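Local coordinates for protein ubiquitin-like-conjugating enzyme ATG10 (Saccharomyces cerevisiae, PDB 4EBR) that acts as the autophagic E2-like enzyme that conjugates ATG12 to ATG5, a step required for autophagy and cytoplasm-to-vacuole transport, at residues 14-18 with 19-23. Sequence-based numbering, arbitrary orientation.
Sequences QSLYD and SQIFH
Ser19 N still gives an i to i-4 bond to Ser15 O (3.2 Å) as helix 6-18 runs out, and Gln20 N bonds to Tyr17 O, one residue short of the helical spacing, at 3.2 Å. This is a helix C-terminus: Gln20 leaves helical geometry with positive phi (62°), in the loop that leads on to strand 28-33. The side chain of Ser19 helps close the end. With chi1 at 68°, its OG folds back over the last turn and donates to Leu16 O at 2.7 Å, and that OG in turn accepts a weak bond from Ile21 N.

Beyond the turn, side chains of 21-23 meet those of the last helical turn. Leu16 sends CD1 to Ile21 CG2 (4.1 Å) and CD2 obliquely to Phe22 CE1 (3.9 Å); Leu16 also touches Leu152 and Val156 of helix 152-164. His23 points an edge at one face of Tyr17 in a T-shaped stack, centroids 4.8 Å apart and planes at 78°. Tyr17 also touches Val31 and Leu33 of strand 28-33 and Leu40 of strand 40-44, and His23 meets Val31 too, which places the stacked pair against the sheet. A serine in place of Tyr17 would probably leave the imidazole edge without its aromatic face and freer to turn. His23 NE2 sits over that face, 3.7 Å from Tyr17 CZ.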
loop_
_atom_site.group_PDB
_atom_site.type_symbol
_atom_site.label_atom_id
_atom_site.label_comp_id
_atom_site.label_asym_id
_atom_site.label_seq_id
_atom_site.Cartn_x
_atom_site.Cartn_y
_atom_site.Cartn_z
ATOM N N GLN A 14 2.442 -3.466 22.518
ATOM C CA GLN A 14 2.802 -4.360 23.599
ATOM C C GLN A 14 1.821 -4.124 24.744
ATOM O O GLN A 14 1.352 -5.052 25.395
ATOM C CB GLN A 14 4.260 -4.138 24.008
ATOM C CG GLN A 14 4.628 -4.730 25.347
ATOM C CD GLN A 14 4.749 -6.244 25.326
ATOM O OE1 GLN A 14 5.815 -6.785 25.026
ATOM N NE2 GLN A 14 3.662 -6.935 25.666
ATOM N N SER A 15 1.465 -2.868 24.948
ATOM C CA SER A 15 0.512 -2.514 25.982
ATOM C C SER A 15 -0.880 -3.089 25.680
ATOM O O SER A 15 -1.559 -3.602 26.565
ATOM C CB SER A 15 0.457 -1.000 26.126
ATOM O OG SER A 15 -0.736 -0.611 26.764
ATOM N N LEU A 16 -1.292 -3.017 24.423
ATOM C CA LEU A 16 -2.582 -3.556 24.016
ATOM C C LEU A 16 -2.665 -5.064 24.260
ATOM O O LEU A 16 -3.653 -5.571 24.799
ATOM C CB LEU A 16 -2.798 -3.275 22.539
ATOM C CG LEU A 16 -4.218 -3.153 22.025
ATOM C CD1 LEU A 16 -4.972 -2.162 22.874
ATOM C CD2 LEU A 16 -4.134 -2.664 20.604
ATOM N N TYR A 17 -1.620 -5.775 23.849
ATOM C CA TYR A 17 -1.504 -7.205 24.084
ATOM C C TYR A 17 -1.634 -7.517 25.576
ATOM O O TYR A 17 -2.249 -8.507 25.964
ATOM C CB TYR A 17 -0.149 -7.687 23.563
ATOM C CG TYR A 17 0.128 -9.170 23.717
ATOM C CD1 TYR A 17 -0.277 -10.069 22.746
ATOM C CD2 TYR A 17 0.827 -9.667 24.819
ATOM C CE1 TYR A 17 -0.013 -11.427 22.871
ATOM C CE2 TYR A 17 1.100 -11.030 24.952
ATOM C CZ TYR A 17 0.672 -11.903 23.976
ATOM O OH TYR A 17 0.922 -13.255 24.078
ATOM N N ASP A 18 -1.059 -6.666 26.415
ATOM C CA ASP A 18 -1.068 -6.930 27.846
ATOM C C ASP A 18 -2.452 -6.812 28.457
ATOM O O ASP A 18 -2.792 -7.561 29.353
ATOM C CB ASP A 18 -0.070 -6.035 28.575
ATOM C CG ASP A 18 1.359 -6.489 28.372
ATOM O OD1 ASP A 18 1.558 -7.705 28.146
ATOM O OD2 ASP A 18 2.277 -5.637 28.434
ATOM N N SER A 19 -3.264 -5.896 27.945
ATOM C CA SER A 19 -4.608 -5.679 28.478
ATOM C C SER A 19 -5.516 -6.887 28.259
ATOM O O SER A 19 -6.615 -6.967 28.818
ATOM C CB SER A 19 -5.238 -4.447 27.835
ATOM O OG SER A 19 -5.506 -4.680 26.471
ATOM N N GLN A 20 -5.044 -7.811 27.430
ATOM C CA GLN A 20 -5.772 -9.027 27.101
ATOM C C GLN A 20 -7.092 -8.717 26.408
ATOM O O GLN A 20 -8.001 -9.549 26.394
ATOM C CB GLN A 20 -6.002 -9.880 28.350
ATOM C CG GLN A 20 -4.721 -10.266 29.066
ATOM C CD GLN A 20 -4.474 -11.759 29.044
ATOM O OE1 GLN A 20 -5.396 -12.558 29.235
ATOM N NE2 GLN A 20 -3.226 -12.146 28.803
ATOM N N ILE A 21 -7.184 -7.537 25.803
ATOM C CA ILE A 21 -8.404 -7.162 25.112
ATOM C C ILE A 21 -8.685 -8.143 23.975
ATOM O O ILE A 21 -9.839 -8.448 23.687
ATOM C CB ILE A 21 -8.381 -5.699 24.612
ATOM C CG1 ILE A 21 -9.771 -5.267 24.150
ATOM C CG2 ILE A 21 -7.359 -5.496 23.496
ATOM C CD1 ILE A 21 -9.780 -3.958 23.393
ATOM N N PHE A 22 -7.637 -8.658 23.340
ATOM C CA PHE A 22 -7.846 -9.655 22.301
ATOM C C PHE A 22 -8.045 -11.083 22.867
ATOM O O PHE A 22 -8.824 -11.883 22.330
ATOM C CB PHE A 22 -6.736 -9.587 21.252
ATOM C CG PHE A 22 -6.643 -8.250 20.544
ATOM C CD1 PHE A 22 -5.490 -7.487 20.619
ATOM C CD2 PHE A 22 -7.712 -7.768 19.801
ATOM C CE1 PHE A 22 -5.402 -6.273 19.967
ATOM C CE2 PHE A 22 -7.636 -6.544 19.136
ATOM C CZ PHE A 22 -6.482 -5.795 19.220
ATOM N N HIS A 23 -7.359 -11.391 23.960
ATOM C CA HIS A 23 -7.467 -12.712 24.575
ATOM C C HIS A 23 -8.869 -13.013 25.104
ATOM O O HIS A 23 -9.331 -14.150 25.050
ATOM C CB HIS A 23 -6.450 -12.858 25.702
ATOM C CG HIS A 23 -5.043 -12.590 25.275
ATOM N ND1 HIS A 23 -4.615 -11.344 24.871
ATOM C CD2 HIS A 23 -3.970 -13.407 25.176
ATOM C CE1 HIS A 23 -3.335 -11.404 24.552
ATOM N NE2 HIS A 23 -2.920 -12.647 24.724
#